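Local coordinates for protein ribokinase (Staphylococcus aureus, PDB 3RY7) that catalyses the ATP- and magnesium-dependent phosphorylation of D-ribose at O-5, yielding D-ribose 5-phosphate, at residues Thr11-Phe16 with Asp70-Asp75; Gly64-Ala69 with Ala92-Ala97; Val5-Ser10 with Asn45-Thr50; Thr58-Ile63 with Tyr85-Ala90. One frame throughout, in Å; residues are numbered along the deposited sequence.

Contact 1. Residues Thr11-Phe16 with Asp70-Asp75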
loop_
_atom_site.group_PDB
_atom_site.type_symbol
_atom_site.label_atom_id
_atom_site.label_comp_id
_atom_site.label_asym_id
_atom_site.label_seq_id
_atom_site.Cartn_x
_atom_site.Cartn_y
_atom_site.Cartn_z
ATOM N N THR A 11 2.480 22.335 -5.671
ATOM C CA THR A 11 2.315 21.032 -6.308
ATOM C C THR A 11 3.677 20.601 -6.815
ATOM O O THR A 11 4.359 21.372 -7.506
ATOM C CB THR A 11 1.325 21.090 -7.479
ATOM O OG1 THR A 11 0.022 21.413 -6.983
ATOM C CG2 THR A 11 1.260 19.726 -8.194
ATOM N N ASN A 12 4.091 19.390 -6.442
ATOM C CA ASN A 12 5.397 18.873 -6.820
ATOM C C ASN A 12 5.250 17.549 -7.552
ATOM O O ASN A 12 4.336 16.783 -7.261
ATOM C CB ASN A 12 6.264 18.615 -5.580
ATOM C CG ASN A 12 6.872 19.879 -4.993
ATOM O OD1 ASN A 12 6.956 20.920 -5.657
ATOM N ND2 ASN A 12 7.334 19.781 -3.740
ATOM N N VAL A 13 6.149 17.266 -8.489
ATOM C CA VAL A 13 6.279 15.898 -8.965
ATOM C C VAL A 13 7.463 15.269 -8.235
ATOM O O VAL A 13 8.599 15.693 -8.407
ATOM C CB VAL A 13 6.431 15.823 -10.493
ATOM C CG1 VAL A 13 6.663 14.383 -10.930
ATOM C CG2 VAL A 13 5.195 16.423 -11.175
ATOM N N ASP A 14 7.176 14.289 -7.380
ATOM C CA ASP A 14 8.220 13.590 -6.637
ATOM C C ASP A 14 8.856 12.480 -7.481
ATOM O O ASP A 14 8.179 11.564 -7.921
ATOM C CB ASP A 14 7.636 12.970 -5.365
ATOM C CG ASP A 14 7.146 14.010 -4.356
ATOM O OD1 ASP A 14 7.411 15.225 -4.530
ATOM O OD2 ASP A 14 6.499 13.593 -3.374
ATOM N N GLN A 15 10.158 12.577 -7.707
ATOM C CA GLN A 15 10.897 11.514 -8.370
ATOM C C GLN A 15 11.613 10.609 -7.388
ATOM O O GLN A 15 12.620 10.995 -6.806
ATOM C CB GLN A 15 11.934 12.088 -9.306
ATOM C CG GLN A 15 11.651 11.734 -10.728
ATOM C CD GLN A 15 10.621 12.653 -11.302
ATOM O OE1 GLN A 15 9.631 12.220 -11.887
ATOM N NE2 GLN A 15 10.840 13.942 -11.123
ATOM N N PHE A 16 11.109 9.394 -7.244
ATOM C CA PHE A 16 11.682 8.424 -6.314
ATOM C C PHE A 16 12.643 7.440 -6.983
ATOM O O PHE A 16 12.272 6.742 -7.932
ATOM C CB PHE A 16 10.566 7.644 -5.630
ATOM C CG PHE A 16 9.834 8.429 -4.585
ATOM C CD1 PHE A 16 10.242 8.379 -3.257
ATOM C CD2 PHE A 16 8.734 9.213 -4.924
ATOM C CE1 PHE A 16 9.567 9.094 -2.280
ATOM C CE2 PHE A 16 8.050 9.929 -3.954
ATOM C CZ PHE A 16 8.470 9.867 -2.624
ATOM N N ASP A 70 0.228 16.744 -14.975
ATOM C CA ASP A 70 -1.104 16.516 -15.517
ATOM C C ASP A 70 -1.784 15.328 -14.831
ATOM O O ASP A 70 -3.012 15.292 -14.714
ATOM C CB ASP A 70 -1.064 16.296 -17.035
ATOM C CG ASP A 70 -0.876 17.593 -17.821
ATOM O OD1 ASP A 70 -0.814 18.689 -17.217
ATOM O OD2 ASP A 70 -0.799 17.512 -19.064
ATOM N N PHE A 71 -1.004 14.350 -14.381
ATOM C CA PHE A 71 -1.627 13.202 -13.736
ATOM C C PHE A 71 -2.147 13.598 -12.364
ATOM O O PHE A 71 -3.166 13.079 -11.904
ATOM C CB PHE A 71 -0.691 11.995 -13.660
ATOM C CG PHE A 71 0.438 12.147 -12.686
ATOM C CD1 PHE A 71 1.629 12.745 -13.071
ATOM C CD2 PHE A 71 0.322 11.660 -11.395
ATOM C CE1 PHE A 71 2.681 12.871 -12.182
ATOM C CE2 PHE A 71 1.366 11.781 -10.499
ATOM C CZ PHE A 71 2.550 12.392 -10.889
ATOM N N ILE A 72 -1.454 14.533 -11.727
ATOM C CA ILE A 72 -1.910 15.078 -10.458
ATOM C C ILE A 72 -3.214 15.839 -10.636
ATOM O O ILE A 72 -4.131 15.683 -9.857
ATOM C CB ILE A 72 -0.851 16.003 -9.825
ATOM C CG1 ILE A 72 0.508 15.295 -9.774
ATOM C CG2 ILE A 72 -1.307 16.456 -8.440
ATOM C CD1 ILE A 72 1.664 16.177 -9.243
ATOM N N LEU A 73 -3.300 16.657 -11.680
ATOM C CA LEU A 73 -4.524 17.408 -11.932
ATOM C C LEU A 73 -5.715 16.464 -12.055
ATOM O O LEU A 73 -6.823 16.771 -11.605
ATOM C CB LEU A 73 -4.390 18.267 -13.188
ATOM C CG LEU A 73 -3.227 19.270 -13.205
ATOM C CD1 LEU A 73 -3.168 20.057 -14.516
ATOM C CD2 LEU A 73 -3.310 20.211 -12.025
ATOM N N GLU A 74 -5.489 15.308 -12.668
ATOM C CA GLU A 74 -6.544 14.308 -12.757
ATOM C C GLU A 74 -6.957 13.820 -11.368
ATOM O O GLU A 74 -8.140 13.632 -11.082
ATOM C CB GLU A 74 -6.110 13.136 -13.640
ATOM C CG GLU A 74 -6.878 13.059 -14.947
ATOM C CD GLU A 74 -8.391 12.962 -14.742
ATOM O OE1 GLU A 74 -8.864 12.009 -14.066
ATOM O OE2 GLU A 74 -9.108 13.841 -15.274
ATOM N N ASP A 75 -5.977 13.613 -10.497
ATOM C CA ASP A 75 -6.283 13.202 -9.134
ATOM C C ASP A 75 -7.064 14.288 -8.401
ATOM O O ASP A 75 -7.975 13.984 -7.623
ATOM C CB ASP A 75 -5.011 12.810 -8.380
ATOM C CG ASP A 75 -4.419 11.506 -8.886
ATOM O OD1 ASP A 75 -5.206 10.618 -9.272
ATOM O OD2 ASP A 75 -3.175 11.376 -8.914
#
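I72 carries its CD1 methyl into the angle between T11 and the start of strand 12-18, overlapping the T11 methyl and the backbone at N12. In this pfkB-family kinase the strand belongs to the small four-stranded lid sheet, and helix 70-78 packs against it; the short axes approach to 9.6 Å at 116° between their directions. The shortest contact is I72 CD1 to N12 O, 3.4 Å, a methyl laid against a carbonyl. T11 and I72 meet tip to tip, CG2 to CD1 at 3.7 Å. The T11 torsion explains the division of labour: with chi1 -65° its CG2 lies anti to the backbone N and faces the helix, while OG1 is left to hydrogen-bond T61. V13 divides its two methyls between neighbouring helix residues, CG2 passing obliquely to I72 CD1 at 4.0 Å and CG1 going to F71. I72 thus packs against the backbone of N12 and the side chain of V13, both substrate-binding residues; it also touches Q292 of the second subunit. The F71 ring has I72 CG1 over one face, offset toward the rim and 3.6 Å above its plane, and receives V13 CG1 at its edge, 4.4 Å from CE1.

Contact 2. Residues Gly64-Ala69 with Ala92-Ala97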
loop_
_atom_site.group_PDB
_atom_site.type_symbol
_atom_site.label_atom_id
_atom_site.label_comp_id
_atom_site.label_asym_id
_atom_site.label_seq_id
_atom_site.Cartn_x
_atom_site.Cartn_y
_atom_site.Cartn_z
ATOM N N GLY A 64 3.951 24.439 -14.050
ATOM C CA GLY A 64 4.508 24.883 -15.305
ATOM C C GLY A 64 3.597 24.497 -16.459
ATOM O O GLY A 64 2.499 23.960 -16.262
ATOM N N THR A 65 4.067 24.775 -17.671
ATOM C CA THR A 65 3.357 24.402 -18.878
ATOM C C THR A 65 4.011 23.158 -19.490
ATOM O O THR A 65 3.819 22.853 -20.667
ATOM C CB THR A 65 3.361 25.565 -19.888
ATOM O OG1 THR A 65 4.705 26.038 -20.069
ATOM C CG2 THR A 65 2.485 26.730 -19.362
ATOM N N ASP A 66 4.781 22.445 -18.674
ATOM C CA ASP A 66 5.481 21.244 -19.114
ATOM C C ASP A 66 4.623 19.975 -19.038
ATOM O O ASP A 66 5.008 18.940 -19.564
ATOM C CB ASP A 66 6.818 21.067 -18.364
ATOM C CG ASP A 66 6.664 21.166 -16.843
ATOM O OD1 ASP A 66 7.696 21.185 -16.136
ATOM O OD2 ASP A 66 5.512 21.231 -16.364
ATOM N N GLY A 67 3.455 20.064 -18.419
ATOM C CA GLY A 67 2.550 18.937 -18.384
ATOM C C GLY A 67 2.966 17.806 -17.457
ATOM O O GLY A 67 2.304 16.773 -17.412
ATOM N N VAL A 68 4.034 17.988 -16.687
ATOM C CA VAL A 68 4.528 16.880 -15.872
ATOM C C VAL A 68 3.618 16.550 -14.690
ATOM O O VAL A 68 3.693 15.458 -14.143
ATOM C CB VAL A 68 5.979 17.082 -15.384
ATOM C CG1 VAL A 68 6.959 17.001 -16.551
ATOM C CG2 VAL A 68 6.142 18.391 -14.654
ATOM N N ALA A 69 2.756 17.480 -14.296
ATOM C CA ALA A 69 1.823 17.220 -13.194
ATOM C C ALA A 69 0.398 16.980 -13.676
ATOM O O ALA A 69 -0.539 17.012 -12.883
ATOM C CB ALA A 69 1.850 18.359 -12.194
ATOM N N ALA A 92 8.796 28.845 -15.422
ATOM C CA ALA A 92 9.553 27.826 -14.706
ATOM C C ALA A 92 8.902 26.479 -14.957
ATOM O O ALA A 92 7.720 26.404 -15.284
ATOM C CB ALA A 92 9.599 28.131 -13.192
ATOM N N LYS A 93 9.683 25.417 -14.811
ATOM C CA LYS A 93 9.137 24.088 -14.887
ATOM C C LYS A 93 8.343 23.808 -13.611
ATOM O O LYS A 93 8.495 24.502 -12.608
ATOM C CB LYS A 93 10.270 23.095 -15.089
ATOM C CG LYS A 93 11.039 23.331 -16.384
ATOM C CD LYS A 93 12.270 22.450 -16.440
ATOM C CE LYS A 93 13.139 22.656 -15.197
ATOM N NZ LYS A 93 14.148 23.756 -15.362
ATOM N N THR A 94 7.465 22.823 -13.663
ATOM C CA THR A 94 6.721 22.437 -12.479
ATOM C C THR A 94 7.667 22.086 -11.337
ATOM O O THR A 94 8.750 21.540 -11.556
ATOM C CB THR A 94 5.800 21.267 -12.777
ATOM O OG1 THR A 94 4.922 21.661 -13.833
ATOM C CG2 THR A 94 4.988 20.883 -11.530
ATOM N N GLY A 95 7.274 22.445 -10.119
ATOM C CA GLY A 95 8.067 22.124 -8.941
ATOM C C GLY A 95 8.290 20.621 -8.853
ATOM O O GLY A 95 7.421 19.844 -9.248
ATOM N N GLN A 96 9.446 20.220 -8.333
ATOM C CA GLN A 96 9.815 18.807 -8.266
ATOM C C GLN A 96 10.634 18.466 -7.024
ATOM O O GLN A 96 11.388 19.302 -6.499
ATOM C CB GLN A 96 10.616 18.413 -9.509
ATOM C CG GLN A 96 9.811 18.503 -10.765
ATOM C CD GLN A 96 10.680 18.516 -11.999
ATOM O OE1 GLN A 96 11.475 17.605 -12.209
ATOM N NE2 GLN A 96 10.521 19.542 -12.832
ATOM N N ALA A 97 10.495 17.229 -6.563
ATOM C CA ALA A 97 11.357 16.727 -5.508
ATOM C C ALA A 97 12.080 15.470 -5.987
ATOM O O ALA A 97 11.493 14.594 -6.640
ATOM C CB ALA A 97 10.551 16.442 -4.241
HETATM O O HOH W 1 6.798 24.958 -17.694
HETATM O O HOH W 2 2.219 20.084 -15.085
#
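T94 and D66 hold each other by two hydrogen bonds. D66 OD2 accepts the T94 OG1 hydroxyl through its syn lone pair, OG1 to OD2 2.6 Å, and T94 N donates to D66 OD1 at 3.0 Å, also from the syn side but 29° out of the carboxylate plane. With both oxygens taken by one residue, rotation of the carboxylate about its CB-CG bond is fixed. The same hydroxyl accepts a bond from G64 N (N to OG1 3.0 Å, 154° at the hydrogen), so it relays between the end of strand 56-64 and the acid.

The carbon side of T94 is covered as well. V68 CG2 presses on T94 CB at 3.5 Å, tighter than usual for two carbons, and A69 CB lies near T94 CG2. D66 reaches T94 because its CG stands between the backbone N and the carbonyl carbon (chi1 51°), which directs the carboxylate toward T94. G64 brings its CA to 3.6 Å from A92 O, a closeness that suits a residue without a side chain.

Further out, water 1 accepts from T65 N and donates to A92 O, bridging the two backbones, while Q96 NE2 donates to T94 O at 3.0 Å within its own segment. V68 and A69 both touch V13, a substrate-binding residue. A69 is the N-cap residue of helix 70-78, and the whole ties the loop leading into that helix to the segment leading into lid strand 95-101, at the base of the lid of a pfkB-family sugar kinase.

Contact 3. Residues Val5-Ser10 with Asn45-Thr50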
loop_
_atom_site.group_PDB
_atom_site.type_symbol
_atom_site.label_atom_id
_atom_site.label_comp_id
_atom_site.label_asym_id
_atom_site.label_seq_id
_atom_site.Cartn_x
_atom_site.Cartn_y
_atom_site.Cartn_z
ATOM N N VAL A 5 -12.916 25.216 2.242
ATOM C CA VAL A 5 -11.491 25.318 2.484
ATOM C C VAL A 5 -10.771 25.696 1.186
ATOM O O VAL A 5 -10.977 25.067 0.152
ATOM C CB VAL A 5 -10.928 23.990 3.075
ATOM C CG1 VAL A 5 -9.433 24.062 3.258
ATOM C CG2 VAL A 5 -11.619 23.648 4.399
ATOM N N VAL A 6 -9.963 26.752 1.241
ATOM C CA VAL A 6 -9.055 27.076 0.150
ATOM C C VAL A 6 -7.668 26.742 0.617
ATOM O O VAL A 6 -7.255 27.169 1.695
ATOM C CB VAL A 6 -9.085 28.585 -0.229
ATOM C CG1 VAL A 6 -7.954 28.920 -1.188
ATOM C CG2 VAL A 6 -10.428 28.963 -0.839
ATOM N N ILE A 7 -6.956 25.955 -0.178
ATOM C CA ILE A 7 -5.541 25.706 0.066
ATOM C C ILE A 7 -4.718 26.567 -0.886
ATOM O O ILE A 7 -4.978 26.616 -2.078
ATOM C CB ILE A 7 -5.176 24.206 -0.115
ATOM C CG1 ILE A 7 -6.107 23.321 0.720
ATOM C CG2 ILE A 7 -3.743 23.947 0.262
ATOM C CD1 ILE A 7 -5.969 23.507 2.248
ATOM N N LEU A 8 -3.733 27.231 -0.351
ATOM C CA LEU A 8 -2.772 27.925 -1.134
ATOM C C LEU A 8 -1.453 27.261 -0.951
ATOM O O LEU A 8 -0.943 27.244 0.122
ATOM C CB LEU A 8 -2.683 29.366 -0.713
ATOM C CG LEU A 8 -1.728 30.208 -1.529
ATOM C CD1 LEU A 8 -2.256 30.498 -2.862
ATOM C CD2 LEU A 8 -1.340 31.416 -0.813
ATOM N N GLY A 9 -0.913 26.691 -2.008
ATOM C CA GLY A 9 0.358 26.016 -1.847
ATOM C C GLY A 9 0.917 25.290 -3.052
ATOM O O GLY A 9 0.513 25.525 -4.196
ATOM N N SER A 10 1.867 24.404 -2.772
ATOM C CA SER A 10 2.721 23.823 -3.792
ATOM C C SER A 10 2.168 22.537 -4.402
ATOM O O SER A 10 1.489 21.745 -3.739
ATOM C CB SER A 10 4.079 23.517 -3.174
ATOM O OG SER A 10 3.933 22.589 -2.104
ATOM N N ASN A 45 -0.807 17.717 -1.207
ATOM C CA ASN A 45 -1.105 16.747 -0.157
ATOM C C ASN A 45 -2.245 17.244 0.720
ATOM O O ASN A 45 -3.211 16.525 0.974
ATOM C CB ASN A 45 0.126 16.506 0.728
ATOM C CG ASN A 45 1.231 15.710 0.030
ATOM O OD1 ASN A 45 1.056 15.197 -1.077
ATOM N ND2 ASN A 45 2.378 15.617 0.684
ATOM N N GLN A 46 -2.134 18.488 1.185
ATOM C CA GLN A 46 -3.121 19.008 2.126
ATOM C C GLN A 46 -4.455 19.208 1.432
ATOM O O GLN A 46 -5.502 18.975 2.020
ATOM C CB GLN A 46 -2.615 20.294 2.806
ATOM C CG GLN A 46 -1.419 20.024 3.750
ATOM C CD GLN A 46 -0.868 21.277 4.403
ATOM O OE1 GLN A 46 -1.514 22.323 4.389
ATOM N NE2 GLN A 46 0.326 21.175 4.990
ATOM N N ALA A 47 -4.408 19.612 0.165
ATOM C CA ALA A 47 -5.618 19.814 -0.623
ATOM C C ALA A 47 -6.382 18.499 -0.822
ATOM O O ALA A 47 -7.594 18.441 -0.648
ATOM C CB ALA A 47 -5.272 20.442 -1.970
ATOM N N ILE A 48 -5.663 17.444 -1.195
ATOM C CA ILE A 48 -6.272 16.137 -1.390
ATOM C C ILE A 48 -6.803 15.581 -0.064
ATOM O O ILE A 48 -7.867 14.988 -0.027
ATOM C CB ILE A 48 -5.274 15.131 -2.016
ATOM C CG1 ILE A 48 -5.073 15.444 -3.506
ATOM C CG2 ILE A 48 -5.763 13.687 -1.813
ATOM C CD1 ILE A 48 -3.793 14.856 -4.088
ATOM N N ALA A 49 -6.068 15.793 1.025
ATOM C CA ALA A 49 -6.556 15.388 2.347
ATOM C C ALA A 49 -7.859 16.097 2.719
ATOM O O ALA A 49 -8.856 15.436 3.017
ATOM C CB ALA A 49 -5.481 15.607 3.417
ATOM N N THR A 50 -7.871 17.432 2.692
ATOM C CA THR A 50 -9.088 18.137 3.091
ATOM C C THR A 50 -10.248 17.725 2.188
ATOM O O THR A 50 -11.376 17.561 2.657
ATOM C CB THR A 50 -8.951 19.694 3.084
ATOM O OG1 THR A 50 -9.101 20.188 1.748
ATOM C CG2 THR A 50 -7.620 20.122 3.617
#
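I7 buries the most surface in this contact and T50 comes second; together with A47 they bring helix 42-52 against strand 4-8 of the large central sheet, in the alpha/beta layering of the ribokinase fold. The strand and helix run nearly antiparallel, their short axes 165° apart in direction and 8.6 Å at closest approach.

I7 points toward the helix. With chi1 -52° its CG1 stands anti to the carbonyl carbon, and this branch lies against the backbone of A47, 3.8 Å from CA, with the A47 methyl CB at 4.0 Å from the same carbon. This small residue lets the strand come near: the CA atoms of I7 and A47 are 5.9 Å apart. One helical turn on, I7 CD1 faces T50 CG2, but the position of that methyl is doubtful and little can rest on the pair. The T50 hydroxyl hydrogen-bonds T57, on the neighbouring strand 56-64.

Around this apolar patch the helix carries site residues. N45 is a substrate-binding residue, and its ND2 bonds the proton acceptor D254; Q46 NE2 bonds D254 too, while Q46 OE1 bonds Q140. Two consecutive helix residues therefore hold the carboxylate of D254. N45 OD1 reaches Q292 of the second subunit. At the far end V5 crosses T50, bringing V5 CG1 to 4.2 Å from T50 OG1.

Contact 4. Residues Thr58-Ile63 with Tyr85-Ala90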
loop_
_atom_site.group_PDB
_atom_site.type_symbol
_atom_site.label_atom_id
_atom_site.label_comp_id
_atom_site.label_asym_id
_atom_site.label_seq_id
_atom_site.Cartn_x
_atom_site.Cartn_y
_atom_site.Cartn_z
ATOM N N THR A 58 -10.941 24.130 -2.702
ATOM C CA THR A 58 -10.399 24.840 -3.848
ATOM C C THR A 58 -8.899 24.950 -3.618
ATOM O O THR A 58 -8.457 25.222 -2.498
ATOM C CB THR A 58 -11.011 26.242 -3.955
ATOM O OG1 THR A 58 -12.431 26.123 -4.071
ATOM C CG2 THR A 58 -10.468 26.991 -5.158
ATOM N N PHE A 59 -8.110 24.703 -4.661
ATOM C CA PHE A 59 -6.650 24.679 -4.537
ATOM C C PHE A 59 -6.038 25.704 -5.474
ATOM O O PHE A 59 -6.230 25.640 -6.684
ATOM C CB PHE A 59 -6.110 23.279 -4.853
ATOM C CG PHE A 59 -4.630 23.112 -4.627
ATOM C CD1 PHE A 59 -3.957 23.877 -3.688
ATOM C CD2 PHE A 59 -3.909 22.167 -5.342
ATOM C CE1 PHE A 59 -2.591 23.705 -3.472
ATOM C CE2 PHE A 59 -2.555 21.994 -5.129
ATOM C CZ PHE A 59 -1.891 22.758 -4.198
ATOM N N ILE A 60 -5.329 26.666 -4.896
ATOM C CA ILE A 60 -4.614 27.672 -5.651
ATOM C C ILE A 60 -3.168 27.232 -5.688
ATOM O O ILE A 60 -2.488 27.199 -4.665
ATOM C CB ILE A 60 -4.700 29.059 -4.998
ATOM C CG1 ILE A 60 -6.153 29.518 -4.844
ATOM C CG2 ILE A 60 -3.953 30.065 -5.815
ATOM C CD1 ILE A 60 -6.288 30.807 -4.012
ATOM N N THR A 61 -2.698 26.859 -6.869
ATOM C CA THR A 61 -1.353 26.339 -6.972
ATOM C C THR A 61 -0.826 26.753 -8.334
ATOM O O THR A 61 -1.604 27.086 -9.228
ATOM C CB THR A 61 -1.353 24.799 -6.781
ATOM O OG1 THR A 61 -0.010 24.327 -6.619
ATOM C CG2 THR A 61 -2.012 24.111 -7.959
ATOM N N LYS A 62 0.488 26.784 -8.481
ATOM C CA LYS A 62 1.094 27.211 -9.730
ATOM C C LYS A 62 2.061 26.156 -10.246
ATOM O O LYS A 62 3.081 25.873 -9.620
ATOM C CB LYS A 62 1.819 28.542 -9.547
ATOM C CG LYS A 62 2.149 29.263 -10.854
ATOM C CD LYS A 62 2.820 30.603 -10.559
ATOM C CE LYS A 62 2.935 31.501 -11.798
ATOM N NZ LYS A 62 3.632 32.801 -11.442
ATOM N N ILE A 63 1.723 25.583 -11.394
ATOM C CA ILE A 63 2.592 24.632 -12.067
ATOM C C ILE A 63 3.113 25.211 -13.372
ATOM O O ILE A 63 2.773 26.340 -13.761
ATOM C CB ILE A 63 1.854 23.348 -12.392
ATOM C CG1 ILE A 63 0.658 23.644 -13.301
ATOM C CG2 ILE A 63 1.402 22.668 -11.094
ATOM C CD1 ILE A 63 -0.242 22.433 -13.529
ATOM N N TYR A 85 -8.687 27.803 -10.324
ATOM C CA TYR A 85 -7.726 28.841 -10.007
ATOM C C TYR A 85 -6.279 28.376 -10.111
ATOM O O TYR A 85 -5.360 29.117 -9.787
ATOM C CB TYR A 85 -8.047 29.451 -8.637
ATOM C CG TYR A 85 -9.451 30.042 -8.594
ATOM C CD1 TYR A 85 -9.697 31.337 -9.057
ATOM C CD2 TYR A 85 -10.536 29.292 -8.138
ATOM C CE1 TYR A 85 -10.981 31.879 -9.043
ATOM C CE2 TYR A 85 -11.830 29.827 -8.117
ATOM C CZ TYR A 85 -12.041 31.122 -8.569
ATOM O OH TYR A 85 -13.308 31.660 -8.549
ATOM N N ILE A 86 -6.075 27.156 -10.595
ATOM C CA ILE A 86 -4.714 26.683 -10.824
ATOM C C ILE A 86 -4.053 27.455 -11.968
ATOM O O ILE A 86 -4.645 27.645 -13.033
ATOM C CB ILE A 86 -4.676 25.187 -11.140
ATOM C CG1 ILE A 86 -5.148 24.390 -9.928
ATOM C CG2 ILE A 86 -3.265 24.767 -11.557
ATOM C CD1 ILE A 86 -5.213 22.909 -10.183
ATOM N N ILE A 87 -2.824 27.890 -11.735
ATOM C CA ILE A 87 -2.082 28.723 -12.664
ATOM C C ILE A 87 -0.997 27.914 -13.369
ATOM O O ILE A 87 -0.329 27.102 -12.735
ATOM C CB ILE A 87 -1.397 29.871 -11.896
ATOM C CG1 ILE A 87 -2.437 30.701 -11.150
ATOM C CG2 ILE A 87 -0.574 30.756 -12.833
ATOM C CD1 ILE A 87 -2.030 30.996 -9.725
ATOM N N LYS A 88 -0.824 28.134 -14.673
ATOM C CA LYS A 88 0.280 27.510 -15.424
ATOM C C LYS A 88 1.183 28.584 -15.967
ATOM O O LYS A 88 0.712 29.587 -16.497
ATOM C CB LYS A 88 -0.222 26.649 -16.578
ATOM C CG LYS A 88 -1.136 25.526 -16.149
ATOM C CD LYS A 88 -1.352 24.516 -17.272
ATOM C CE LYS A 88 -2.502 23.563 -16.955
ATOM N NZ LYS A 88 -2.703 22.530 -18.030
ATOM N N THR A 89 2.483 28.378 -15.829
ATOM C CA THR A 89 3.444 29.371 -16.259
ATOM C C THR A 89 4.576 28.717 -17.040
ATOM O O THR A 89 4.962 27.572 -16.755
ATOM C CB THR A 89 4.056 30.105 -15.081
ATOM O OG1 THR A 89 4.936 31.109 -15.580
ATOM C CG2 THR A 89 4.842 29.155 -14.175
ATOM N N ALA A 90 5.093 29.453 -18.024
ATOM C CA ALA A 90 6.228 29.003 -18.827
ATOM C C ALA A 90 7.498 29.576 -18.230
ATOM O O ALA A 90 8.589 29.274 -18.675
ATOM C CB ALA A 90 6.076 29.455 -20.268
HETATM O O HOH W 3 -8.475 26.066 -8.208
HETATM O O HOH W 4 4.590 33.422 -13.906
#
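K62 sets its CG anti to the backbone N (chi1 -164°) and continues fully extended, which lays its aliphatic chain across I87 and T89; I63 instead takes chi1 60°, placing CG1 between its backbone N and carbonyl carbon, on the other face of the sheet beside K88. The geometry behind both is a parallel ladder in which K62 pairs with I87 and I63 with K88, the touching parts running in nearly the same direction.

Three backbone hydrogen bonds, each 2.9 Å, hold the strands: I87 N to T61 O, I63 N to I87 O, and T89 N to I63 O. The first is almost straight, 178° at the hydrogen; the last is more bent. Three CA-H...O contacts accompany them, the shortest being K88 CA to I63 O at 3.2 Å.

On the K62 face its CG and CE both touch I87 CG2, and CE reaches T89 CB at 3.7 Å. The ammonium NZ forms a salt bridge to D123 and a hydrogen bond to T118 O, and shares water 4 with T89 OG1. T61 CG2 lies alongside I86 CG1 at 3.7 Å, both pointing the same way. Before the ladder begins, water 3 joins the backbones instead, donating to F59 O and accepting from Y85 N, and T58 CG2 comes obliquely to the Y85 ring at 3.8 Å from CD2.

Strand 87-89 is an edge strand of the large sheet within this chain, and with strand 56-64 and helix 70-78 it completes a beta-alpha-beta crossover.

Contact 4 touches each of the others, whereas contacts 2 and 3 stay about 7 Å apart at their nearest atoms. Contacts 3 and 4 share the large sheet, where strands 4-8 and 56-64 are neighbours: I7 O pairs with I60 N at 2.8 Å. Contacts 1 and 2 share the lid sheet, V13 N meeting G95 O at 3.0 Å, and their centres are about 9 Å apart. T61 OG1 joins segments 5-10 and 11-16, lying 2.8 Å from G9 O and 2.9 Å from T11 OG1. Helix 70-78 of contact 1 is the crossover joining the strands of contact 4, while contact 2 holds A69, its N-cap residue. Substrate-binding N12-D14 lie in contact 1 and N45 in contact 3, those centres being about 14 Å apart.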